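Local coordinates for protein MNMC2 (Aquifex aeolicus, PDB 3VYW) that methylates the modified wobble uridine of tRNA using S-adenosylmethionine, without the oxidase domain to which this kind of methyltransferase is usually fused, at residues 44-49 and 56-61; 105-110 and 139-144; 110-115 and 149-154; 129-134 and 168-173. All blocks are in the same frame, centred on the assembly; numbering follows the deposited sequence.

Contacts 2, 3 and 4 touch the S-adenosylmethionine cofactor, and contact 1 lies beside its pocket. In contact 2 the loop 105-110 holds the cofactor carboxylate. Contact 1, a hairpin about 12 Å away between centres, packs on this loop through L58 CD1 and L107 CD2, 3.8 Å apart. Contact 3 shares N110 with contact 2, the centres 8 Å apart, and H151 NE2 reaches L107 O at 2.8 Å. Contact 4 lies about 14 Å from contact 2 and binds the ribose and adenine; F105 N meets F132 O at 3.1 Å. Contacts 3 and 4 touch where L111 CD1 meets I129 CG2. Contact 1 touches neither, its nearest atoms being about 7 to 8 Å away.

Contact 1 of 4, residues 44-49 and 56-61; sequences SGQEIA and KTLIHK
I48 and L58 meet at the closest apolar point, CG1 of I48 lying 3.4 Å from CD2 of L58. L58 is buried, and its CB also touches CB of Q46, so an aliphatic residue suits the place. Farther along the same face the amide of Q46 runs beside the H60 ring, their planes 59° apart. H60 swings its ring there with CG anti to the backbone N (chi1 -161°), and E135 binds both H60 NE2 and, weakly, Q46 NE2. The two strands form an antiparallel beta hairpin, part of a small three-stranded sheet beside the cofactor pocket. E47 and I59 exchange a pair of backbone bonds, I59 N to E47 O being 2.7 Å, and A49 and T57 form a second such pair. Packing is sparser on the face of E47, A49 and I59, where A49 CB rests 4.0 Å from I59 CG1. At the wet end G45 has backbone angles at which a side chain would strike the preceding carbonyl, and its O receives K61 N at 3.0 Å. K61 bends at chi2 and chi3, bringing CE to 3.3 Å from S44 O, and a water 2.6 Å from K61 NZ gives S44 O a weak bond. With an alanine in place of K61, S44 O would probably lose the CD and CE methylenes beside it, and the water and E47 carboxylate their positive neighbour.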
# COMPACT_ATOMS: atom_id res chain seq x y z
N SER A 44 -3.22 13.65 14.42
CA SER A 44 -1.98 13.62 13.68
C SER A 44 -0.87 13.14 14.56
O SER A 44 -1.07 12.98 15.71
CB SER A 44 -1.64 14.97 13.08
OG SER A 44 -1.61 15.96 14.07
N GLY A 45 0.30 12.93 14.02
CA GLY A 45 1.42 12.47 14.79
C GLY A 45 1.58 10.98 14.89
O GLY A 45 0.83 10.25 14.34
N GLN A 46 2.62 10.55 15.58
CA GLN A 46 2.92 9.14 15.67
C GLN A 46 3.30 8.77 17.08
O GLN A 46 3.77 9.57 17.82
CB GLN A 46 4.05 8.78 14.75
CG GLN A 46 3.77 9.01 13.29
CD GLN A 46 4.08 10.40 12.86
OE1 GLN A 46 5.08 10.96 13.24
NE2 GLN A 46 3.21 10.98 12.09
N GLU A 47 3.08 7.52 17.42
CA GLU A 47 3.40 6.99 18.72
C GLU A 47 4.23 5.77 18.55
O GLU A 47 3.95 4.97 17.69
CB GLU A 47 2.14 6.55 19.39
CG GLU A 47 1.76 7.34 20.60
CD GLU A 47 0.34 7.08 20.97
OE1 GLU A 47 0.02 5.93 21.33
OE2 GLU A 47 -0.45 8.03 20.91
N ILE A 48 5.24 5.62 19.36
CA ILE A 48 6.11 4.48 19.28
C ILE A 48 5.47 3.20 19.81
O ILE A 48 4.80 3.23 20.79
CB ILE A 48 7.44 4.78 19.97
CG1 ILE A 48 8.56 4.69 18.98
CG2 ILE A 48 7.71 3.80 21.07
CD1 ILE A 48 9.01 3.28 18.74
N ALA A 49 5.67 2.08 19.15
CA ALA A 49 5.10 0.84 19.61
C ALA A 49 5.94 -0.40 19.39
O ALA A 49 6.76 -0.43 18.53
CB ALA A 49 3.75 0.64 18.98
N LYS A 56 10.54 -2.26 16.12
CA LYS A 56 9.62 -1.26 16.54
C LYS A 56 8.95 -0.71 15.32
O LYS A 56 9.44 -0.82 14.23
CB LYS A 56 10.33 -0.13 17.25
CG LYS A 56 11.00 -0.48 18.55
CD LYS A 56 10.00 -0.78 19.63
CE LYS A 56 10.66 -0.91 20.98
NZ LYS A 56 11.13 0.41 21.41
N THR A 57 7.82 -0.09 15.55
CA THR A 57 6.99 0.51 14.56
C THR A 57 6.40 1.73 15.22
O THR A 57 6.57 1.93 16.39
CB THR A 57 5.89 -0.46 14.15
OG1 THR A 57 5.30 -0.01 12.95
CG2 THR A 57 4.86 -0.53 15.17
N LEU A 58 5.69 2.53 14.47
CA LEU A 58 4.99 3.62 15.05
C LEU A 58 3.55 3.43 14.74
O LEU A 58 3.21 2.78 13.79
CB LEU A 58 5.43 4.92 14.44
CG LEU A 58 6.91 5.20 14.45
CD1 LEU A 58 7.20 6.40 13.59
CD2 LEU A 58 7.38 5.43 15.85
N ILE A 59 2.70 4.02 15.55
CA ILE A 59 1.30 4.10 15.24
C ILE A 59 1.06 5.45 14.68
O ILE A 59 1.51 6.41 15.23
CB ILE A 59 0.42 3.99 16.47
CG1 ILE A 59 0.78 2.78 17.30
CG2 ILE A 59 -1.02 3.92 16.07
CD1 ILE A 59 0.30 1.49 16.71
N HIS A 60 0.34 5.53 13.57
CA HIS A 60 -0.03 6.80 13.03
C HIS A 60 -1.39 7.16 13.52
O HIS A 60 -2.35 6.45 13.30
CB HIS A 60 0.03 6.76 11.52
CG HIS A 60 0.10 8.10 10.87
ND1 HIS A 60 -0.82 9.02 11.03
CD2 HIS A 60 1.02 8.65 10.03
CE1 HIS A 60 -0.51 10.09 10.35
NE2 HIS A 60 0.62 9.87 9.74
N LYS A 61 -1.47 8.26 14.25
CA LYS A 61 -2.67 8.75 14.89
C LYS A 61 -3.80 9.16 13.98
O LYS A 61 -4.92 8.99 14.32
CB LYS A 61 -2.31 9.88 15.83
CG LYS A 61 -1.88 9.43 17.20
CD LYS A 61 -0.73 10.25 17.73
CE LYS A 61 -1.20 11.40 18.61
NZ LYS A 61 -0.06 11.97 19.36
O HOH W 1 0.84 14.12 18.16

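Contact 2 of 4, residues 105-110 and 139-144; sequences FGLGYN and EFPILP. With SAM (S-adenosylmethionine), chain E.
L143 pushes a methyl into the face of Y109: CD2 stands 3.5 Å from the ring centroid and 11° off its normal, a CH-pi contact. The ring reaches this methyl because its CG is anti to the carbonyl carbon (chi1 -77°). At the ring's rim P141 O lies in plane, while the hydroxyl is hydrogen-bonded to K56 O. A second bump is F140, which thrusts its edge against the loop: CE2 is 3.6 Å from G106 O, and CD2 is 3.7 Å from L107 CA. F105 CE2 lies 4.2 Å from F140 CE2, the side chains crossing as they meet. This loop is the glycine-rich turn of Rossmann-fold methyltransferases, a type II' turn from F105 to G108 ahead of helix 109-121. A side chain at G106 would collide with the cofactor, and one at G108 with the F105 ring. Backbone amides grip the cofactor carboxylate, L107 N at 3.0 Å and Y109 N at 3.2 Å from the same atom, SAM O. Replacing Y109 by an alanine would probably open a gap beneath L143 and leave K56 O without its hydroxyl. P141 adds a looser contact, its CD 4.4 Å from L107 CD1.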
# COMPACT_ATOMS: atom_id res chain seq x y z
N PHE A 105 7.12 5.25 1.65
CA PHE A 105 8.42 4.98 2.17
C PHE A 105 8.38 4.51 3.60
O PHE A 105 9.10 3.63 3.98
CB PHE A 105 9.31 6.19 2.07
CG PHE A 105 10.64 5.98 2.65
CD1 PHE A 105 11.58 5.31 1.96
CD2 PHE A 105 10.91 6.37 3.91
CE1 PHE A 105 12.80 5.07 2.49
CE2 PHE A 105 12.13 6.14 4.46
CZ PHE A 105 13.07 5.50 3.74
N GLY A 106 7.54 5.12 4.40
CA GLY A 106 7.38 4.77 5.78
C GLY A 106 8.62 4.92 6.60
O GLY A 106 9.20 5.95 6.63
N LEU A 107 9.01 3.89 7.32
CA LEU A 107 10.23 3.93 8.07
C LEU A 107 11.35 3.33 7.28
O LEU A 107 12.44 3.29 7.73
CB LEU A 107 10.07 3.22 9.37
CG LEU A 107 8.73 3.41 10.02
CD1 LEU A 107 8.69 2.55 11.24
CD2 LEU A 107 8.58 4.84 10.42
N GLY A 108 11.04 2.90 6.09
CA GLY A 108 12.02 2.34 5.21
C GLY A 108 12.33 0.89 5.41
O GLY A 108 13.30 0.43 4.92
N TYR A 109 11.49 0.19 6.15
CA TYR A 109 11.71 -1.19 6.50
C TYR A 109 11.72 -2.17 5.37
O TYR A 109 12.56 -3.00 5.32
CB TYR A 109 10.63 -1.63 7.46
CG TYR A 109 10.79 -1.18 8.86
CD1 TYR A 109 11.77 -0.29 9.23
CD2 TYR A 109 9.97 -1.63 9.81
CE1 TYR A 109 11.90 0.12 10.52
CE2 TYR A 109 10.09 -1.22 11.10
CZ TYR A 109 11.06 -0.36 11.44
OH TYR A 109 11.16 0.01 12.74
N ASN A 110 10.77 -2.09 4.47
CA ASN A 110 10.70 -3.01 3.39
C ASN A 110 11.93 -2.89 2.57
O ASN A 110 12.50 -3.84 2.17
CB ASN A 110 9.54 -2.67 2.48
CG ASN A 110 8.21 -3.16 2.97
OD1 ASN A 110 8.11 -4.03 3.78
ND2 ASN A 110 7.19 -2.58 2.46
N GLU A 139 12.75 11.31 12.47
CA GLU A 139 13.28 10.34 13.40
C GLU A 139 12.68 9.00 13.11
O GLU A 139 11.50 8.88 13.02
CB GLU A 139 12.96 10.73 14.83
CG GLU A 139 13.61 12.01 15.28
CD GLU A 139 13.44 12.26 16.76
OE1 GLU A 139 13.65 13.40 17.20
OE2 GLU A 139 13.10 11.33 17.50
N PHE A 140 13.50 7.99 12.96
CA PHE A 140 13.02 6.67 12.67
C PHE A 140 13.50 5.73 13.72
O PHE A 140 14.59 5.80 14.14
CB PHE A 140 13.52 6.18 11.32
CG PHE A 140 13.22 7.09 10.19
CD1 PHE A 140 14.01 8.16 9.93
CD2 PHE A 140 12.15 6.86 9.38
CE1 PHE A 140 13.76 8.98 8.89
CE2 PHE A 140 11.88 7.69 8.34
CZ PHE A 140 12.69 8.75 8.09
N PRO A 141 12.65 4.80 14.12
CA PRO A 141 13.07 3.68 14.93
C PRO A 141 13.96 2.86 14.08
O PRO A 141 13.66 2.64 12.95
CB PRO A 141 11.78 2.94 15.15
CG PRO A 141 10.74 3.95 15.04
CD PRO A 141 11.20 4.85 13.97
N ILE A 142 15.06 2.41 14.62
CA ILE A 142 16.02 1.69 13.81
C ILE A 142 15.82 0.23 14.00
O ILE A 142 15.53 -0.23 15.08
CB ILE A 142 17.46 2.04 14.15
CG1 ILE A 142 17.64 3.53 14.14
CG2 ILE A 142 18.38 1.45 13.13
CD1 ILE A 142 17.78 4.09 12.76
N LEU A 143 15.96 -0.48 12.92
CA LEU A 143 15.81 -1.90 12.93
C LEU A 143 16.90 -2.53 13.76
O LEU A 143 18.00 -2.07 13.79
CB LEU A 143 15.77 -2.44 11.51
CG LEU A 143 14.50 -2.26 10.69
CD1 LEU A 143 14.70 -2.67 9.27
CD2 LEU A 143 13.34 -3.02 11.25
N PRO A 144 16.54 -3.57 14.47
CA PRO A 144 17.47 -4.35 15.27
C PRO A 144 18.34 -5.22 14.40
O PRO A 144 17.98 -5.44 13.28
CB PRO A 144 16.54 -5.23 16.07
CG PRO A 144 15.34 -5.34 15.25
CD PRO A 144 15.16 -4.01 14.64
N SAM E . 6.44 1.06 3.87
CA SAM E . 6.71 1.59 5.15
C SAM E . 7.80 0.75 5.67
O SAM E . 8.42 1.02 6.67
OXT SAM E . 8.10 -0.23 5.05
CB SAM E . 5.37 1.61 5.86
CG SAM E . 4.60 2.82 5.34
SD SAM E . 3.08 3.07 5.92
CE SAM E . 2.26 1.67 5.85
C5' SAM E . 2.24 4.14 4.98
C4' SAM E . 3.04 5.31 4.37
O4' SAM E . 2.35 5.81 3.25
C3' SAM E . 3.20 6.50 5.29
O3' SAM E . 4.51 7.01 5.18
C2' SAM E . 2.25 7.52 4.73
O2' SAM E . 2.71 8.82 5.00
C1' SAM E . 2.30 7.22 3.27
N9 SAM E . 1.17 7.78 2.49
C8 SAM E . -0.11 7.72 2.76
N7 SAM E . -0.84 8.31 1.83
C5 SAM E . -0.02 8.77 0.93
C6 SAM E . -0.14 9.50 -0.33
N6 SAM E . -1.31 9.87 -0.82
N1 SAM E . 0.96 9.79 -0.97
C2 SAM E . 2.13 9.43 -0.52
N3 SAM E . 2.30 8.79 0.59
C4 SAM E . 1.29 8.43 1.36

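Contact 3 of 4, residues 110-115 and 149-154; sequences NLAVAL and EIHEFL. With SAM (S-adenosylmethionine), chain E.
A112 aims its methyl straight at the helix 149-154, where I150, H151 and L154 gather round it. The small residue suits the place because the two backbones come close here: CA of A112 and CA of H151 are 5.1 Å apart, and the axes of the short helical segments approach to 8.7 Å at an angle of 122°. The imidazole of H151 meets the methyl obliquely, with CD2 3.8 Å from A112 CB. The polar atoms of that ring are turned elsewhere: NE2 binds L107 O, and ND1 takes a weak bond from L143 N, which is consistent with a neutral ring carrying its proton on NE2. Both helices belong to the Rossmann-like methyltransferase fold and lie on the same face of its central sheet. Helix 109-121 forms the beta-alpha-beta crossover from strand 97-103 to strand 126-133; helix 148-157 lies in the link from 126-133 to 166-172, which also includes the short strand 160-162. L154 extends across the space between them. With its CG anti to the backbone N (chi1 178°), it lays CD2 against L111, 3.7 Å from CB, while the same methyl approaches A112 N. I150 comes from the other side of the methyl and presents two branches to one carbonyl, CG1 and CG2 each 3.7 Å from A112 O; CG1 also faces L115 CB at 4.2 Å. I150 thus packs against both A112 and L115. At the first turn of its helix, N110 N gives a weak bond of 3.3 Å to SAM OXT, and L115 reaches V127 of strand 126-133.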
# COMPACT_ATOMS: atom_id res chain seq x y z
N ASN A 110 10.77 -2.09 4.47
CA ASN A 110 10.70 -3.01 3.39
C ASN A 110 11.93 -2.89 2.57
O ASN A 110 12.50 -3.84 2.17
CB ASN A 110 9.54 -2.67 2.48
CG ASN A 110 8.21 -3.16 2.97
OD1 ASN A 110 8.11 -4.03 3.78
ND2 ASN A 110 7.19 -2.58 2.46
N LEU A 111 12.33 -1.67 2.30
CA LEU A 111 13.47 -1.41 1.49
C LEU A 111 14.74 -1.90 2.09
O LEU A 111 15.55 -2.44 1.42
CB LEU A 111 13.56 0.07 1.20
CG LEU A 111 12.48 0.59 0.28
CD1 LEU A 111 12.62 2.05 -0.01
CD2 LEU A 111 12.41 -0.20 -1.00
N ALA A 112 14.92 -1.67 3.36
CA ALA A 112 16.06 -2.15 4.07
C ALA A 112 16.13 -3.65 4.14
O ALA A 112 17.16 -4.22 3.97
CB ALA A 112 16.08 -1.57 5.46
N VAL A 113 15.02 -4.29 4.42
CA VAL A 113 14.99 -5.72 4.46
C VAL A 113 15.30 -6.31 3.12
O VAL A 113 16.01 -7.26 3.03
CB VAL A 113 13.68 -6.22 5.04
CG1 VAL A 113 13.51 -7.69 4.80
CG2 VAL A 113 13.64 -5.92 6.50
N ALA A 114 14.78 -5.74 2.07
CA ALA A 114 15.07 -6.21 0.76
C ALA A 114 16.53 -6.09 0.40
O ALA A 114 17.11 -6.99 -0.11
CB ALA A 114 14.23 -5.46 -0.24
N LEU A 115 17.11 -4.94 0.67
CA LEU A 115 18.48 -4.70 0.32
C LEU A 115 19.43 -5.61 1.03
O LEU A 115 20.41 -5.99 0.49
CB LEU A 115 18.87 -3.26 0.53
CG LEU A 115 18.30 -2.19 -0.35
CD1 LEU A 115 18.71 -0.85 0.19
CD2 LEU A 115 18.74 -2.32 -1.77
N GLU A 149 22.41 -2.20 10.37
CA GLU A 149 23.43 -1.58 9.55
C GLU A 149 22.90 -1.11 8.23
O GLU A 149 23.23 -0.05 7.75
CB GLU A 149 24.48 -2.60 9.23
CG GLU A 149 25.85 -2.20 9.66
CD GLU A 149 26.05 -2.37 11.13
OE1 GLU A 149 26.63 -3.39 11.54
OE2 GLU A 149 25.65 -1.48 11.89
N ILE A 150 22.12 -1.98 7.63
CA ILE A 150 21.46 -1.76 6.38
C ILE A 150 20.40 -0.69 6.46
O ILE A 150 20.22 0.05 5.54
CB ILE A 150 20.89 -3.07 5.86
CG1 ILE A 150 20.61 -2.97 4.39
CG2 ILE A 150 19.63 -3.42 6.58
CD1 ILE A 150 21.71 -2.30 3.62
N HIS A 151 19.66 -0.66 7.54
CA HIS A 151 18.69 0.37 7.71
C HIS A 151 19.24 1.76 7.83
O HIS A 151 18.72 2.69 7.25
CB HIS A 151 17.81 0.04 8.88
CG HIS A 151 16.55 0.81 8.91
ND1 HIS A 151 15.96 1.19 10.02
CD2 HIS A 151 15.78 1.29 7.90
CE1 HIS A 151 14.88 1.86 9.74
NE2 HIS A 151 14.76 1.92 8.44
N GLU A 152 20.29 1.91 8.62
CA GLU A 152 20.97 3.16 8.79
C GLU A 152 21.59 3.61 7.51
O GLU A 152 21.63 4.75 7.21
CB GLU A 152 21.99 3.09 9.90
CG GLU A 152 21.36 3.06 11.28
CD GLU A 152 22.35 3.11 12.39
OE1 GLU A 152 22.28 2.28 13.31
OE2 GLU A 152 23.19 4.01 12.35
N PHE A 153 22.08 2.66 6.75
CA PHE A 153 22.65 2.95 5.47
C PHE A 153 21.65 3.54 4.51
O PHE A 153 21.96 4.45 3.81
CB PHE A 153 23.24 1.66 4.95
CG PHE A 153 23.60 1.67 3.51
CD1 PHE A 153 24.89 1.79 3.13
CD2 PHE A 153 22.66 1.46 2.55
CE1 PHE A 153 25.23 1.75 1.82
CE2 PHE A 153 22.99 1.43 1.24
CZ PHE A 153 24.28 1.57 0.87
N LEU A 154 20.45 3.00 4.47
CA LEU A 154 19.38 3.54 3.68
C LEU A 154 18.94 4.90 4.13
O LEU A 154 18.67 5.75 3.35
CB LEU A 154 18.19 2.61 3.68
CG LEU A 154 16.96 3.06 2.93
CD1 LEU A 154 17.23 3.05 1.46
CD2 LEU A 154 15.82 2.14 3.23
N SAM E . 6.44 1.06 3.87
CA SAM E . 6.71 1.59 5.15
C SAM E . 7.80 0.75 5.67
O SAM E . 8.42 1.02 6.67
OXT SAM E . 8.10 -0.23 5.05
CB SAM E . 5.37 1.61 5.86
CG SAM E . 4.60 2.82 5.34
SD SAM E . 3.08 3.07 5.92
CE SAM E . 2.26 1.67 5.85
C5' SAM E . 2.24 4.14 4.98
C4' SAM E . 3.04 5.31 4.37
O4' SAM E . 2.35 5.81 3.25
C3' SAM E . 3.20 6.50 5.29
O3' SAM E . 4.51 7.01 5.18
C2' SAM E . 2.25 7.52 4.73
O2' SAM E . 2.71 8.82 5.00
C1' SAM E . 2.30 7.22 3.27
N9 SAM E . 1.17 7.78 2.49
C8 SAM E . -0.11 7.72 2.76
N7 SAM E . -0.84 8.31 1.83
C5 SAM E . -0.02 8.77 0.93
C6 SAM E . -0.14 9.50 -0.33
N6 SAM E . -1.31 9.87 -0.82
N1 SAM E . 0.96 9.79 -0.97
C2 SAM E . 2.13 9.43 -0.52
N3 SAM E . 2.30 8.79 0.59
C4 SAM E . 1.29 8.43 1.36

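Contact 4 of 4, residues 129-134 and 168-173; sequences IISFEK and LKVLLG. With SAM (S-adenosylmethionine), chain E.
K134 and G173 lie side by side just past the paired part of the strands, and K134 CB is 3.6 Å from G173 O and equally near SAM C2. From there the chain runs over one face of the adenine. CG, set between the backbone N and the carbonyl carbon (chi1 88°), stands above C4; CD comes 3.3 Å from SAM C5; CE passes above N7 of the imidazole part. A long, flexible methylene chain suits this role, since it lies flat along the base; the K134 side chain is about 4 Å from that of E202. The neighbouring E133 serves the ribose: its OE1 accepts a bond of 2.8 Å from SAM O2', and its two oxygens are also held by the backbone amides of E135 and G106. An acidic residue toward the C-terminal end of the second Rossmann-core strand (126-133), binding the ribose, is a hallmark of these methyltransferases. G173, with backbone angles that would jam a side chain against the preceding carbonyl, has its O 3.7 Å from SAM C2. Behind this end the strands pair in parallel with straight bonds, S131 N to K169 O and L171 N to S131 O both 2.8 Å. The small S131 packs its CB 3.9 Å from V170 CG2; its hydroxyl bonds to D102. On the other face F132 and L171 lie side by side against helix 175-178. The face of I129 and L168 is covered by helices 109-121 and 148-157, with strand 97-103 next to 126-133 and strand 160-162 beyond 166-172.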
# COMPACT_ATOMS: atom_id res chain seq x y z
N ILE A 129 15.49 2.08 -6.77
CA ILE A 129 14.31 2.30 -5.99
C ILE A 129 13.71 3.68 -6.19
O ILE A 129 14.37 4.66 -6.07
CB ILE A 129 14.59 2.15 -4.50
CG1 ILE A 129 15.17 0.80 -4.23
CG2 ILE A 129 13.34 2.33 -3.70
CD1 ILE A 129 15.78 0.70 -2.87
N ILE A 130 12.42 3.71 -6.48
CA ILE A 130 11.63 4.91 -6.43
C ILE A 130 10.54 4.76 -5.40
O ILE A 130 9.78 3.84 -5.42
CB ILE A 130 10.98 5.17 -7.77
CG1 ILE A 130 12.05 5.38 -8.81
CG2 ILE A 130 10.06 6.36 -7.68
CD1 ILE A 130 11.52 5.72 -10.17
N SER A 131 10.46 5.70 -4.49
CA SER A 131 9.50 5.64 -3.43
C SER A 131 8.66 6.88 -3.34
O SER A 131 9.00 7.87 -3.88
CB SER A 131 10.18 5.38 -2.13
OG SER A 131 9.20 5.04 -1.21
N PHE A 132 7.53 6.79 -2.69
CA PHE A 132 6.59 7.87 -2.63
C PHE A 132 6.32 8.10 -1.19
O PHE A 132 6.11 7.20 -0.48
CB PHE A 132 5.30 7.46 -3.33
CG PHE A 132 5.46 7.25 -4.80
CD1 PHE A 132 5.55 6.00 -5.33
CD2 PHE A 132 5.52 8.32 -5.64
CE1 PHE A 132 5.72 5.82 -6.67
CE2 PHE A 132 5.68 8.14 -6.99
CZ PHE A 132 5.78 6.89 -7.50
N GLU A 133 6.40 9.32 -0.73
CA GLU A 133 6.12 9.58 0.65
C GLU A 133 5.61 10.97 0.81
O GLU A 133 6.31 11.88 0.54
CB GLU A 133 7.39 9.40 1.45
CG GLU A 133 7.25 9.51 2.94
CD GLU A 133 6.00 8.90 3.52
OE1 GLU A 133 5.19 9.62 4.05
OE2 GLU A 133 5.85 7.70 3.49
N LYS A 134 4.36 11.12 1.19
CA LYS A 134 3.80 12.41 1.54
C LYS A 134 4.23 13.05 2.83
O LYS A 134 4.20 14.24 2.95
CB LYS A 134 2.30 12.46 1.35
CG LYS A 134 1.45 12.03 2.51
CD LYS A 134 0.03 11.93 2.03
CE LYS A 134 -0.96 12.16 3.12
NZ LYS A 134 -2.19 12.66 2.50
N LEU A 168 18.37 5.72 -5.54
CA LEU A 168 17.25 5.98 -4.66
C LEU A 168 16.57 7.29 -4.96
O LEU A 168 17.20 8.29 -5.01
CB LEU A 168 17.78 6.02 -3.24
CG LEU A 168 17.05 5.38 -2.08
CD1 LEU A 168 17.64 5.90 -0.80
CD2 LEU A 168 15.58 5.65 -2.12
N LYS A 169 15.28 7.30 -5.19
CA LYS A 169 14.56 8.54 -5.12
C LYS A 169 13.29 8.36 -4.36
O LYS A 169 12.48 7.60 -4.74
CB LYS A 169 14.23 9.09 -6.48
CG LYS A 169 15.00 8.48 -7.62
CD LYS A 169 15.40 9.50 -8.66
CE LYS A 169 14.88 9.13 -10.03
NZ LYS A 169 15.32 7.78 -10.46
N VAL A 170 13.11 9.12 -3.32
CA VAL A 170 11.87 9.11 -2.63
C VAL A 170 11.27 10.42 -2.98
O VAL A 170 11.85 11.42 -2.72
CB VAL A 170 12.11 9.06 -1.14
CG1 VAL A 170 10.81 9.10 -0.40
CG2 VAL A 170 12.86 7.83 -0.78
N LEU A 171 10.12 10.43 -3.60
CA LEU A 171 9.52 11.67 -4.01
C LEU A 171 8.46 12.03 -3.03
O LEU A 171 7.51 11.33 -2.85
CB LEU A 171 8.90 11.52 -5.37
CG LEU A 171 9.76 10.83 -6.40
CD1 LEU A 171 9.01 10.55 -7.67
CD2 LEU A 171 11.01 11.61 -6.69
N LEU A 172 8.69 13.15 -2.39
CA LEU A 172 7.78 13.71 -1.44
C LEU A 172 6.60 14.33 -2.11
O LEU A 172 6.67 14.74 -3.23
CB LEU A 172 8.50 14.73 -0.60
CG LEU A 172 9.92 14.27 -0.38
CD1 LEU A 172 10.53 15.04 0.76
CD2 LEU A 172 9.92 12.80 -0.07
N GLY A 173 5.52 14.42 -1.36
CA GLY A 173 4.20 14.74 -1.83
C GLY A 173 3.35 13.53 -2.07
O GLY A 173 3.78 12.43 -1.89
N SAM E . 6.44 1.06 3.87
CA SAM E . 6.71 1.59 5.15
C SAM E . 7.80 0.75 5.67
O SAM E . 8.42 1.02 6.67
OXT SAM E . 8.10 -0.23 5.05
CB SAM E . 5.37 1.61 5.86
CG SAM E . 4.60 2.82 5.34
SD SAM E . 3.08 3.07 5.92
CE SAM E . 2.26 1.67 5.85
C5' SAM E . 2.24 4.14 4.98
C4' SAM E . 3.04 5.31 4.37
O4' SAM E . 2.35 5.81 3.25
C3' SAM E . 3.20 6.50 5.29
O3' SAM E . 4.51 7.01 5.18
C2' SAM E . 2.25 7.52 4.73
O2' SAM E . 2.71 8.82 5.00
C1' SAM E . 2.30 7.22 3.27
N9 SAM E . 1.17 7.78 2.49
C8 SAM E . -0.11 7.72 2.76
N7 SAM E . -0.84 8.31 1.83
C5 SAM E . -0.02 8.77 0.93
C6 SAM E . -0.14 9.50 -0.33
N6 SAM E . -1.31 9.87 -0.82
N1 SAM E . 0.96 9.79 -0.97
C2 SAM E . 2.13 9.43 -0.52
N3 SAM E . 2.30 8.79 0.59
C4 SAM E . 1.29 8.43 1.36